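Long-range contacts in esterase (PDB 4WY8), which hydrolyses carboxylic esters, probably through a serine-histidine-aspartate triad carried on an alpha/beta hydrolase fold: residues D21-P27 / K216-W220; V30-A35 / V93-T99; F117-S121 / E134-A138; S123-F128 / D223-P227; V189-P193 / I290-F294. One frame throughout, in Å; residues are numbered along the deposited sequence.

Interaction 1: residues D21-P27 / K216-W220; sequences DSTQYPP and KLMVW
Thr-23 lies over the indole of Trp-220 and accepts a hydrogen bond from Lys-216 on its hydroxyl, joining the short 3-10 turn at 22-24 to the helical segment 216-220. Its CA sits above the five-membered ring, 3.8 Å from the centroid and 13° off the normal, a CH-pi contact. The methyl CG2 lies over the same face, toward the CB side, 3.6 Å from Trp-220 CG. With chi1 at 71° the Thr-23 hydroxyl lies between the backbone N and the carbonyl carbon, while CG2, opposite the carbonyl carbon, is left to meet the indole and Leu-217 CD1.

Lys-216 is extended until a bend at chi4 (-43°) brings NZ to 3.2 Å from Thr-23 OG1, to which it donates. That oxygen also takes a bond from Gln-24 NE2 and passes its own proton to Asp-21 OD1 at 2.7 Å; the three bonds together hold the hydroxyl. Asp-21 OD1 accepts the backbone N of Thr-23 from the same face of the carboxylate, an Asx turn. Asp-21 OD2 stays 4.4 Å from Lys-216 NZ, beyond a salt bridge, though its charge may still favour the ammonium.

This surface contact links the loop between helices 9-17 and 27-39 to helix 215-225, where the Trp-220 ring also meets His-224 edge-to-face and Pro-27, opening helix 27-39, reaches Val-93 and Pro-124.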
# COMPACT_ATOMS: atom_id res chain seq x y z
N ASP A 21 19.63 18.54 -19.10
CA ASP A 21 18.66 18.09 -20.08
C ASP A 21 19.19 16.91 -20.88
O ASP A 21 20.06 17.08 -21.75
CB ASP A 21 18.27 19.24 -21.02
CG ASP A 21 17.02 18.94 -21.81
OD1 ASP A 21 16.53 17.78 -21.75
OD2 ASP A 21 16.49 19.86 -22.48
N SER A 22 18.65 15.72 -20.62
CA SER A 22 19.08 14.56 -21.38
C SER A 22 18.59 14.60 -22.83
O SER A 22 19.19 13.95 -23.70
CB SER A 22 18.61 13.26 -20.72
OG SER A 22 19.33 12.97 -19.54
N THR A 23 17.52 15.34 -23.09
CA THR A 23 16.96 15.39 -24.44
C THR A 23 17.90 16.12 -25.41
O THR A 23 17.64 16.13 -26.61
CB THR A 23 15.56 16.05 -24.50
OG1 THR A 23 15.65 17.46 -24.27
CG2 THR A 23 14.60 15.41 -23.49
N GLN A 24 18.96 16.73 -24.88
CA GLN A 24 19.89 17.48 -25.73
C GLN A 24 21.06 16.61 -26.17
O GLN A 24 21.94 17.06 -26.92
CB GLN A 24 20.43 18.71 -25.00
CG GLN A 24 19.38 19.69 -24.58
CD GLN A 24 18.47 20.04 -25.72
OE1 GLN A 24 18.86 20.75 -26.65
NE2 GLN A 24 17.24 19.53 -25.68
N TYR A 25 21.09 15.38 -25.68
CA TYR A 25 22.20 14.49 -25.97
C TYR A 25 21.77 13.21 -26.67
O TYR A 25 20.62 12.81 -26.59
CB TYR A 25 22.91 14.17 -24.65
CG TYR A 25 23.59 15.39 -24.08
CD1 TYR A 25 22.95 16.18 -23.12
CD2 TYR A 25 24.84 15.78 -24.53
CE1 TYR A 25 23.55 17.31 -22.61
CE2 TYR A 25 25.45 16.89 -24.02
CZ TYR A 25 24.81 17.66 -23.07
OH TYR A 25 25.44 18.78 -22.57
N PRO A 26 22.71 12.57 -27.38
CA PRO A 26 22.47 11.23 -27.93
C PRO A 26 22.34 10.16 -26.83
O PRO A 26 23.01 10.25 -25.80
CB PRO A 26 23.71 10.96 -28.78
CG PRO A 26 24.36 12.32 -28.98
CD PRO A 26 24.03 13.10 -27.76
N PRO A 27 21.47 9.17 -27.05
CA PRO A 27 21.22 8.13 -26.04
C PRO A 27 22.47 7.43 -25.46
O PRO A 27 22.45 7.19 -24.25
CB PRO A 27 20.31 7.15 -26.78
CG PRO A 27 19.47 8.08 -27.67
CD PRO A 27 20.46 9.13 -28.14
N LYS A 216 8.58 16.65 -21.22
CA LYS A 216 9.59 16.73 -22.27
C LYS A 216 10.31 15.40 -22.45
O LYS A 216 10.50 14.91 -23.58
CB LYS A 216 10.57 17.85 -21.92
CG LYS A 216 11.35 18.32 -23.11
CD LYS A 216 12.21 19.52 -22.79
CE LYS A 216 12.64 20.18 -24.09
NZ LYS A 216 13.07 19.15 -25.10
N LEU A 217 10.74 14.84 -21.33
CA LEU A 217 11.40 13.55 -21.30
C LEU A 217 10.47 12.42 -21.81
O LEU A 217 10.89 11.56 -22.57
CB LEU A 217 11.89 13.28 -19.88
CG LEU A 217 13.15 12.46 -19.71
CD1 LEU A 217 14.25 12.97 -20.61
CD2 LEU A 217 13.58 12.56 -18.26
N MET A 218 9.19 12.44 -21.42
CA MET A 218 8.28 11.41 -21.90
C MET A 218 8.16 11.47 -23.43
O MET A 218 8.20 10.44 -24.11
CB MET A 218 6.90 11.55 -21.24
CG MET A 218 6.81 10.94 -19.82
SD MET A 218 7.39 9.22 -19.74
CE MET A 218 6.29 8.43 -20.94
N VAL A 219 8.09 12.69 -23.98
CA VAL A 219 8.01 12.88 -25.42
C VAL A 219 9.25 12.36 -26.11
O VAL A 219 9.17 11.64 -27.12
CB VAL A 219 7.81 14.39 -25.76
CG1 VAL A 219 8.01 14.64 -27.26
CG2 VAL A 219 6.43 14.83 -25.30
N TRP A 220 10.41 12.69 -25.55
CA TRP A 220 11.66 12.18 -26.07
C TRP A 220 11.73 10.62 -26.09
O TRP A 220 12.12 9.98 -27.10
CB TRP A 220 12.78 12.78 -25.23
CG TRP A 220 14.17 12.53 -25.68
CD1 TRP A 220 14.81 13.12 -26.74
CD2 TRP A 220 15.13 11.69 -25.04
NE1 TRP A 220 16.11 12.66 -26.80
CE2 TRP A 220 16.33 11.79 -25.77
CE3 TRP A 220 15.09 10.85 -23.91
CZ2 TRP A 220 17.47 11.07 -25.43
CZ3 TRP A 220 16.22 10.14 -23.56
CH2 TRP A 220 17.41 10.26 -24.32

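Interaction 2: residues V30-A35 / V93-T99; sequences VRKAEA and VVGSKLT
Arg-31 and Glu-34, one turn apart on helix 27-39, grip the backbone of the loop 93-99 at two successive peptide groups, one as donor and the other as acceptor. Arg-31 NE gives a short bond of 2.6 Å to Val-93 O, in the plane of the guanidinium and almost straight down the carbonyl, with a C=O...N angle of 170°. NH2 adds a weak second bond to Val-93 O at 3.0 Å, so one oxygen is held by two nitrogens. The chain is extended from CG to NE, which lays the edge of the guanidinium against the loop. NH1 turns to a salt bridge with Glu-125.

Glu-34 works the other way. Its CG lies opposite the backbone N (chi1 179°) and the chain runs straight on, carrying the carboxylate out to the loop, where OE1 accepts the N-H of Gly-95 at 2.9 Å, on the syn side and 16° out of the carboxylate plane. Apolar groups pack round this carboxylate: Val-94 CB comes to 3.4 Å from Glu-34 OE1, and Thr-99 CG2 lies equally close to Glu-34 CD, its side chain crossing the glutamate at about a right angle.

Within the loop, Ser-96 OG accepts from the N-H groups of Leu-98 and Thr-99, an ST motif, while Ser-96 N donates to Thr-99 OG1 at 2.9 Å. Leu-98 CD2 packs on Ala-35.

The contact thus sets helix 27-39 against the loop that leads from strand 83-87 to helix 101-111, with Trp-220, Phe-221 and His-224 of helix 215-225 bordering it at Val-93.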
# COMPACT_ATOMS: atom_id res chain seq x y z
N VAL A 30 23.91 9.77 -22.81
CA VAL A 30 23.02 9.77 -21.66
C VAL A 30 23.23 8.50 -20.81
O VAL A 30 23.36 8.59 -19.59
CB VAL A 30 21.54 9.86 -22.11
CG1 VAL A 30 20.59 9.98 -20.90
CG2 VAL A 30 21.36 11.06 -23.02
N ARG A 31 23.29 7.34 -21.46
CA ARG A 31 23.50 6.07 -20.76
C ARG A 31 24.83 6.02 -20.02
O ARG A 31 24.90 5.53 -18.87
CB ARG A 31 23.42 4.89 -21.74
CG ARG A 31 22.08 4.79 -22.48
CD ARG A 31 22.10 3.66 -23.51
NE ARG A 31 20.88 3.65 -24.31
CZ ARG A 31 20.85 3.52 -25.63
NH1 ARG A 31 21.97 3.38 -26.30
NH2 ARG A 31 19.68 3.54 -26.27
N LYS A 32 25.89 6.52 -20.67
CA LYS A 32 27.20 6.56 -20.02
C LYS A 32 27.21 7.51 -18.81
O LYS A 32 27.76 7.18 -17.75
CB LYS A 32 28.29 6.94 -21.03
CG LYS A 32 28.80 5.73 -21.87
CD LYS A 32 29.97 6.09 -22.80
CE LYS A 32 31.30 6.29 -22.05
NZ LYS A 32 31.98 5.01 -21.68
N ALA A 33 26.57 8.66 -18.96
CA ALA A 33 26.44 9.60 -17.84
C ALA A 33 25.65 8.99 -16.67
O ALA A 33 26.00 9.17 -15.51
CB ALA A 33 25.75 10.89 -18.31
N GLU A 34 24.61 8.23 -17.01
CA GLU A 34 23.78 7.54 -16.02
C GLU A 34 24.59 6.52 -15.23
O GLU A 34 24.60 6.50 -13.97
CB GLU A 34 22.60 6.88 -16.75
CG GLU A 34 21.66 6.10 -15.86
CD GLU A 34 20.44 5.55 -16.61
OE1 GLU A 34 20.64 4.81 -17.61
OE2 GLU A 34 19.30 5.83 -16.17
N ALA A 35 25.32 5.69 -15.98
CA ALA A 35 26.20 4.70 -15.37
C ALA A 35 27.19 5.37 -14.42
O ALA A 35 27.39 4.92 -13.28
CB ALA A 35 26.95 3.91 -16.44
N VAL A 93 14.86 3.63 -23.28
CA VAL A 93 16.04 4.22 -23.91
C VAL A 93 17.29 4.09 -23.03
O VAL A 93 18.40 3.84 -23.52
CB VAL A 93 15.79 5.71 -24.24
CG1 VAL A 93 17.03 6.35 -24.84
CG2 VAL A 93 14.58 5.84 -25.21
N VAL A 94 17.09 4.24 -21.72
CA VAL A 94 18.18 4.10 -20.75
C VAL A 94 17.82 3.07 -19.66
O VAL A 94 16.80 2.36 -19.75
CB VAL A 94 18.50 5.47 -20.11
CG1 VAL A 94 18.70 6.52 -21.21
CG2 VAL A 94 17.34 5.90 -19.21
N GLY A 95 18.61 3.01 -18.60
CA GLY A 95 18.38 2.03 -17.54
C GLY A 95 19.20 0.78 -17.76
O GLY A 95 19.56 0.45 -18.90
N SER A 96 19.54 0.11 -16.67
CA SER A 96 20.42 -1.06 -16.75
C SER A 96 20.34 -1.85 -15.46
O SER A 96 19.70 -1.42 -14.50
CB SER A 96 21.87 -0.66 -16.98
OG SER A 96 22.40 -0.09 -15.80
N LYS A 97 21.06 -2.95 -15.41
CA LYS A 97 21.19 -3.69 -14.16
C LYS A 97 21.89 -2.89 -13.07
O LYS A 97 21.70 -3.16 -11.87
CB LYS A 97 21.94 -4.99 -14.42
CG LYS A 97 23.25 -4.84 -15.18
CD LYS A 97 23.70 -6.27 -15.55
CE LYS A 97 24.73 -6.29 -16.66
NZ LYS A 97 24.84 -7.67 -17.22
N LEU A 98 22.61 -1.85 -13.48
CA LEU A 98 23.32 -0.99 -12.54
C LEU A 98 22.37 0.05 -11.94
O LEU A 98 22.34 0.25 -10.72
CB LEU A 98 24.52 -0.32 -13.24
CG LEU A 98 25.50 0.56 -12.45
CD1 LEU A 98 26.19 -0.19 -11.29
CD2 LEU A 98 26.54 1.22 -13.39
N THR A 99 21.56 0.70 -12.77
CA THR A 99 20.64 1.69 -12.23
C THR A 99 19.63 1.04 -11.30
O THR A 99 19.17 1.65 -10.32
CB THR A 99 19.89 2.44 -13.33
OG1 THR A 99 19.13 1.52 -14.12
CG2 THR A 99 20.88 3.17 -14.22

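Interaction 3: residues F117-S121 / E134-A138; sequences FVNYS and ECLDA
Where strand 114-118 of the central sheet runs out into a loop, helix 130-143 packs beside it, and Glu-134 of that helix clasps the backbone and side chain of Ser-121. Glu-134 OE1 accepts the N-H of Ser-121 at 2.6 Å through its syn lone pair, and the bond is nearly straight at 170°. Ser-121 OG donates to the other oxygen, Glu-134 OE2, at a modelled 2.4 Å, shorter than expected and doubtful in its exact length. Together the two bonds would hold the rotation of the carboxylate at the end of an extended side chain.

Behind this polar clasp the packing is apolar. Val-118 points at the helix: its CG2, opposite the carbonyl carbon, is 3.7 Å from Ala-138 CB, and CG1 lies near the sulfur of Cys-135. Tyr-120 CD2 approaches Cys-135 SG at 3.9 Å; the sulfur sits obliquely to the ring, 44° off its normal. A chi1 of 59° places the tyrosine ring between its backbone N and carbonyl carbon, from where it leads away from the helix, stacks on His-88 and bonds through OH to His-88 O. Asn-119, between Val-118 and Tyr-120, centres an inverse gamma turn.

Leu-169 and Val-173 of helix 165-179 also touch Cys-135. A strand, a connecting loop and a helix packed back on the sheet form the layered beta-alpha unit of the alpha/beta hydrolase fold.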
# COMPACT_ATOMS: atom_id res chain seq x y z
N PHE A 117 16.27 -10.61 -14.30
CA PHE A 117 16.38 -9.30 -14.90
C PHE A 117 16.65 -9.41 -16.40
O PHE A 117 17.69 -9.89 -16.83
CB PHE A 117 17.52 -8.53 -14.19
CG PHE A 117 17.56 -7.06 -14.50
CD1 PHE A 117 18.33 -6.57 -15.55
CD2 PHE A 117 16.84 -6.16 -13.71
CE1 PHE A 117 18.37 -5.20 -15.82
CE2 PHE A 117 16.86 -4.80 -13.99
CZ PHE A 117 17.64 -4.32 -15.04
N VAL A 118 15.72 -8.96 -17.22
CA VAL A 118 15.90 -9.06 -18.64
C VAL A 118 16.63 -7.83 -19.15
O VAL A 118 16.14 -6.71 -18.99
CB VAL A 118 14.55 -9.18 -19.36
CG1 VAL A 118 14.76 -9.29 -20.85
CG2 VAL A 118 13.79 -10.39 -18.80
N ASN A 119 17.83 -8.03 -19.71
CA ASN A 119 18.54 -6.92 -20.32
C ASN A 119 18.05 -6.71 -21.74
O ASN A 119 18.75 -7.02 -22.69
CB ASN A 119 20.05 -7.16 -20.30
CG ASN A 119 20.57 -7.37 -18.90
OD1 ASN A 119 20.87 -6.41 -18.19
ND2 ASN A 119 20.65 -8.63 -18.48
N TYR A 120 16.86 -6.14 -21.90
CA TYR A 120 16.26 -6.03 -23.23
C TYR A 120 16.93 -4.93 -24.08
O TYR A 120 17.69 -4.10 -23.56
CB TYR A 120 14.75 -5.80 -23.13
CG TYR A 120 14.30 -4.57 -22.36
CD1 TYR A 120 14.23 -3.33 -22.99
CD2 TYR A 120 13.93 -4.66 -21.03
CE1 TYR A 120 13.82 -2.21 -22.30
CE2 TYR A 120 13.52 -3.54 -20.32
CZ TYR A 120 13.47 -2.32 -20.96
OH TYR A 120 13.05 -1.21 -20.27
N SER A 121 16.71 -4.99 -25.40
CA SER A 121 17.33 -4.06 -26.33
C SER A 121 16.71 -2.68 -26.20
O SER A 121 15.48 -2.51 -26.24
CB SER A 121 17.22 -4.56 -27.77
OG SER A 121 17.79 -5.86 -27.90
N GLU A 134 11.42 -9.63 -26.83
CA GLU A 134 12.48 -10.20 -25.99
C GLU A 134 11.94 -10.59 -24.60
O GLU A 134 12.26 -11.67 -24.07
CB GLU A 134 13.65 -9.24 -25.84
CG GLU A 134 14.48 -9.07 -27.12
CD GLU A 134 15.43 -7.87 -27.09
OE1 GLU A 134 15.30 -7.01 -26.19
OE2 GLU A 134 16.32 -7.79 -27.96
N CYS A 135 11.12 -9.71 -24.01
CA CYS A 135 10.62 -9.94 -22.65
C CYS A 135 9.66 -11.13 -22.58
O CYS A 135 9.72 -11.96 -21.64
CB CYS A 135 9.94 -8.68 -22.10
SG CYS A 135 11.10 -7.27 -21.86
N LEU A 136 8.79 -11.20 -23.57
CA LEU A 136 7.86 -12.31 -23.69
C LEU A 136 8.65 -13.58 -23.86
O LEU A 136 8.41 -14.56 -23.16
CB LEU A 136 6.90 -12.09 -24.86
CG LEU A 136 5.95 -13.25 -25.16
CD1 LEU A 136 4.90 -13.50 -24.04
CD2 LEU A 136 5.27 -12.99 -26.49
N ASP A 137 9.65 -13.56 -24.74
CA ASP A 137 10.49 -14.73 -24.92
C ASP A 137 11.19 -15.17 -23.62
O ASP A 137 11.37 -16.37 -23.37
CB ASP A 137 11.56 -14.47 -25.98
CG ASP A 137 11.04 -14.65 -27.40
OD1 ASP A 137 9.92 -15.19 -27.57
OD2 ASP A 137 11.77 -14.25 -28.34
N ALA A 138 11.61 -14.20 -22.82
CA ALA A 138 12.23 -14.50 -21.53
C ALA A 138 11.26 -15.17 -20.54
O ALA A 138 11.60 -16.16 -19.89
CB ALA A 138 12.80 -13.25 -20.92

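Interaction 4: residues S123-F128 / D223-P227; sequences SPEVRF and DHYIP
The chain of segment 123-128, without regular structure and with a cis peptide before Pro-124, passes the C-terminal end of helix 215-225 so that Phe-128 N bonds to Tyr-225 O at 2.9 Å. One residue earlier Arg-127 reaches back to the same helix end. Its chain folds at chi2 (-74°), and NH1 donates to His-224 O at 2.7 Å, with the oxygen near the guanidinium plane but the nitrogen tilted out of the carbonyl plane. Pro-227 CG lies over one face of this guanidinium, 3.3 Å from Arg-127 NH1, and Pro-124 O lies over the opposite face, near its margin. Two successive carbonyls at the helix end thus receive N-H donors from the loop.

Phe-128 CB stands over the centre of the Tyr-225 ring, 3.9 Å from its centroid. With CG opposite the backbone N (chi1 170°), the phenyl ring carries on beyond and turns an edge toward the tyrosine face, an offset edge-to-face pair with planes at 63°. Ile-226 CG1 runs alongside, 3.6 Å from Phe-128 CB. At the edge of the same tyrosine ring is Ser-123 OG, which donates to Val-126 O at 2.6 Å and so ties the loop to itself. Pro-124 lies beside His-224, with its CB and CG both near ND1 of the histidine.

Trp-92 stacks on Tyr-225, and Pro-27 at the start of helix 27-39 touches His-224; the contact joins helix 215-225 to the loop between strand 114-118 and helix 130-143.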
# COMPACT_ATOMS: atom_id res chain seq x y z
N SER A 123 16.01 1.43 -27.11
CA SER A 123 15.74 2.30 -28.25
C SER A 123 16.67 3.52 -28.20
O SER A 123 17.19 3.84 -27.13
CB SER A 123 14.27 2.73 -28.27
OG SER A 123 13.44 1.62 -28.55
N PRO A 124 16.91 4.20 -29.34
CA PRO A 124 16.35 4.00 -30.68
C PRO A 124 17.08 2.96 -31.51
O PRO A 124 16.72 2.81 -32.67
CB PRO A 124 16.53 5.38 -31.33
CG PRO A 124 17.82 5.85 -30.76
CD PRO A 124 17.84 5.35 -29.32
N GLU A 125 18.12 2.30 -30.98
CA GLU A 125 18.82 1.30 -31.78
C GLU A 125 17.86 0.21 -32.24
O GLU A 125 18.04 -0.39 -33.30
CB GLU A 125 19.99 0.69 -31.02
CG GLU A 125 21.16 1.64 -30.81
CD GLU A 125 20.97 2.52 -29.58
OE1 GLU A 125 19.83 2.58 -29.05
OE2 GLU A 125 21.97 3.13 -29.13
N VAL A 126 16.86 -0.11 -31.41
CA VAL A 126 15.73 -0.89 -31.90
C VAL A 126 14.48 -0.07 -31.62
O VAL A 126 14.52 0.85 -30.81
CB VAL A 126 15.66 -2.29 -31.24
CG1 VAL A 126 16.99 -3.05 -31.46
CG2 VAL A 126 15.33 -2.20 -29.75
N ARG A 127 13.38 -0.38 -32.28
CA ARG A 127 12.13 0.30 -32.02
C ARG A 127 11.17 -0.71 -31.41
O ARG A 127 11.46 -1.91 -31.36
CB ARG A 127 11.51 0.89 -33.31
CG ARG A 127 12.46 1.69 -34.19
CD ARG A 127 12.79 3.06 -33.59
NE ARG A 127 13.62 3.86 -34.49
CZ ARG A 127 14.03 5.09 -34.24
NH1 ARG A 127 13.69 5.69 -33.11
NH2 ARG A 127 14.80 5.73 -35.13
N PHE A 128 10.05 -0.22 -30.91
CA PHE A 128 8.89 -1.07 -30.66
C PHE A 128 8.66 -1.91 -31.92
O PHE A 128 8.81 -1.39 -33.04
CB PHE A 128 7.69 -0.17 -30.32
CG PHE A 128 6.38 -0.87 -30.27
CD1 PHE A 128 6.02 -1.62 -29.16
CD2 PHE A 128 5.47 -0.73 -31.32
CE1 PHE A 128 4.81 -2.27 -29.12
CE2 PHE A 128 4.25 -1.37 -31.28
CZ PHE A 128 3.91 -2.14 -30.17
N ASP A 223 9.35 9.23 -28.72
CA ASP A 223 9.84 9.50 -30.07
C ASP A 223 10.96 8.53 -30.44
O ASP A 223 11.06 8.11 -31.59
CB ASP A 223 10.31 10.95 -30.22
CG ASP A 223 9.16 11.92 -30.41
OD1 ASP A 223 8.07 11.46 -30.82
OD2 ASP A 223 9.34 13.13 -30.15
N HIS A 224 11.80 8.18 -29.48
CA HIS A 224 12.79 7.13 -29.77
C HIS A 224 12.19 5.71 -29.90
O HIS A 224 12.66 4.90 -30.70
CB HIS A 224 13.90 7.09 -28.72
CG HIS A 224 14.92 8.19 -28.86
ND1 HIS A 224 15.65 8.39 -30.01
CD2 HIS A 224 15.36 9.11 -27.97
CE1 HIS A 224 16.49 9.40 -29.83
NE2 HIS A 224 16.32 9.86 -28.60
N TYR A 225 11.18 5.40 -29.07
CA TYR A 225 10.60 4.04 -29.00
C TYR A 225 9.65 3.73 -30.17
O TYR A 225 9.71 2.66 -30.78
CB TYR A 225 9.87 3.88 -27.66
CG TYR A 225 9.30 2.50 -27.30
CD1 TYR A 225 7.97 2.36 -26.89
CD2 TYR A 225 10.11 1.38 -27.29
CE1 TYR A 225 7.46 1.14 -26.53
CE2 TYR A 225 9.60 0.14 -26.92
CZ TYR A 225 8.28 0.04 -26.54
OH TYR A 225 7.76 -1.19 -26.16
N ILE A 226 8.76 4.69 -30.44
CA ILE A 226 7.74 4.57 -31.47
C ILE A 226 7.70 5.85 -32.29
O ILE A 226 6.85 6.72 -32.04
CB ILE A 226 6.34 4.32 -30.85
CG1 ILE A 226 6.41 3.19 -29.83
CG2 ILE A 226 5.32 3.94 -31.91
CD1 ILE A 226 5.12 2.98 -29.09
N PRO A 227 8.60 5.97 -33.28
CA PRO A 227 8.72 7.20 -34.08
C PRO A 227 7.45 7.61 -34.81
O PRO A 227 7.08 8.79 -34.85
CB PRO A 227 9.82 6.86 -35.10
CG PRO A 227 10.62 5.78 -34.44
CD PRO A 227 9.61 4.97 -33.66

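Interaction 5: residues V189-P193 / I290-F294; sequences VLIYP and IHGIF
Tyr-192 lays one face of its ring against the imidazole of His-291 in a face-to-face stack, with centroids 4.0 Å apart and planes inclined by 30°. The closest atoms are Tyr-192 CD1 and His-291 CE1 at 3.3 Å. Ile-191 CG2 sits over the centre of the opposite face, so the phenol is sandwiched between its own neighbour in sequence and the histidine. The backbone at Tyr-192, just past the end of strand 188-191, has positive phi (22°), and chi1 of 42° swings the ring in between the backbone N and the carbonyl carbon.

From there the phenol reaches the backbone of 292-294. Its OH accepts from Phe-294 N at 3.3 Å and lies 3.2 Å from Ile-293 N. Phe-294 CD2 is 3.4 Å from Tyr-192 OH, which lies at the edge of the phenylalanine ring. Further along that ring, Phe-294 CE2 meets Ile-191 CG2 at 3.7 Å, the two side chains crossing at about a right angle. Gly-292 has positive phi, where a side chain would jam against the preceding carbonyl oxygen.

With its face against the phenol, His-291 directs its two ring nitrogens elsewhere: NE2 is hydrogen-bonded to Ser-164 OG and ND1 to Asp-261 OD2, an arrangement consistent with a Ser-His-Asp charge relay. Ser-164 sits in a GxSxG sequence that probably forms the nucleophile elbow, and the buried tyrosine backs the imidazole plane of what is probably the catalytic triad of this alpha/beta hydrolase.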
# COMPACT_ATOMS: atom_id res chain seq x y z
N VAL A 189 3.16 -7.00 -11.31
CA VAL A 189 3.35 -5.82 -10.46
C VAL A 189 3.73 -4.61 -11.28
O VAL A 189 4.83 -4.59 -11.89
CB VAL A 189 4.46 -6.02 -9.39
CG1 VAL A 189 4.66 -4.73 -8.59
CG2 VAL A 189 4.14 -7.23 -8.49
N LEU A 190 2.86 -3.61 -11.31
CA LEU A 190 3.08 -2.43 -12.15
C LEU A 190 3.40 -1.19 -11.29
O LEU A 190 2.54 -0.65 -10.61
CB LEU A 190 1.86 -2.14 -13.03
CG LEU A 190 1.20 -3.28 -13.82
CD1 LEU A 190 0.05 -2.73 -14.68
CD2 LEU A 190 2.20 -4.03 -14.69
N ILE A 191 4.66 -0.78 -11.32
CA ILE A 191 5.11 0.35 -10.54
C ILE A 191 5.17 1.59 -11.41
O ILE A 191 5.96 1.65 -12.35
CB ILE A 191 6.49 0.10 -9.94
CG1 ILE A 191 6.48 -1.20 -9.14
CG2 ILE A 191 6.92 1.28 -9.07
CD1 ILE A 191 7.86 -1.63 -8.67
N TYR A 192 4.35 2.57 -11.05
CA TYR A 192 4.04 3.76 -11.85
C TYR A 192 4.29 3.55 -13.35
O TYR A 192 5.22 4.11 -13.92
CB TYR A 192 4.81 5.00 -11.32
CG TYR A 192 6.28 4.84 -10.90
CD1 TYR A 192 7.22 4.28 -11.75
CD2 TYR A 192 6.73 5.31 -9.66
CE1 TYR A 192 8.57 4.16 -11.38
CE2 TYR A 192 8.08 5.19 -9.27
CZ TYR A 192 8.99 4.62 -10.13
OH TYR A 192 10.33 4.51 -9.76
N PRO A 193 3.44 2.72 -13.98
CA PRO A 193 3.64 2.35 -15.39
C PRO A 193 3.31 3.44 -16.41
O PRO A 193 2.52 4.33 -16.10
CB PRO A 193 2.69 1.14 -15.58
CG PRO A 193 1.59 1.40 -14.60
CD PRO A 193 2.28 2.04 -13.39
N ILE A 290 7.69 11.04 -5.86
CA ILE A 290 7.81 11.28 -7.27
C ILE A 290 8.19 10.03 -8.01
O ILE A 290 8.57 9.02 -7.42
CB ILE A 290 8.86 12.37 -7.59
CG1 ILE A 290 10.22 11.97 -7.00
CG2 ILE A 290 8.37 13.72 -7.09
CD1 ILE A 290 11.43 12.73 -7.60
N HIS A 291 8.06 10.12 -9.33
CA HIS A 291 8.55 9.09 -10.21
C HIS A 291 10.08 8.96 -10.11
O HIS A 291 10.79 9.95 -9.98
CB HIS A 291 8.13 9.44 -11.64
CG HIS A 291 8.25 8.31 -12.61
ND1 HIS A 291 7.15 7.61 -13.08
CD2 HIS A 291 9.32 7.79 -13.26
CE1 HIS A 291 7.54 6.69 -13.94
NE2 HIS A 291 8.86 6.78 -14.07
N GLY A 292 10.57 7.73 -10.20
CA GLY A 292 11.99 7.47 -10.35
C GLY A 292 12.76 7.02 -9.11
O GLY A 292 14.00 6.92 -9.13
N ILE A 293 12.04 6.66 -8.06
CA ILE A 293 12.74 6.28 -6.85
C ILE A 293 13.39 4.90 -6.96
O ILE A 293 14.24 4.56 -6.14
CB ILE A 293 11.81 6.36 -5.63
CG1 ILE A 293 10.57 5.49 -5.79
CG2 ILE A 293 11.37 7.81 -5.42
CD1 ILE A 293 9.62 5.66 -4.59
N PHE A 294 13.03 4.12 -7.97
CA PHE A 294 13.58 2.77 -8.09
C PHE A 294 14.70 2.59 -9.13
O PHE A 294 15.15 1.45 -9.37
CB PHE A 294 12.45 1.77 -8.39
CG PHE A 294 11.49 1.62 -7.25
CD1 PHE A 294 11.91 1.04 -6.06
CD2 PHE A 294 10.18 2.08 -7.35
CE1 PHE A 294 11.03 0.91 -4.99
CE2 PHE A 294 9.29 1.95 -6.29
CZ PHE A 294 9.72 1.36 -5.11

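From the N terminus, the loop 21-27 opens interaction 1, which closes only at helix 215-225. Helix 27-39 then meets the loop 93-99 in interaction 2, and interaction 3 follows as a short closure between strand 114-118 and helix 130-143; both fall within the span of interaction 1. Interaction 4 starts inside that span and closes beyond it, so the two cross, and it also crosses interaction 3. Interaction 5 crosses interactions 1 and 4 and closes last. Interactions 1, 2 and 4 touch one another around helices 27-39 and 215-225. Interactions 3 and 5 reach the same central sheet without touching.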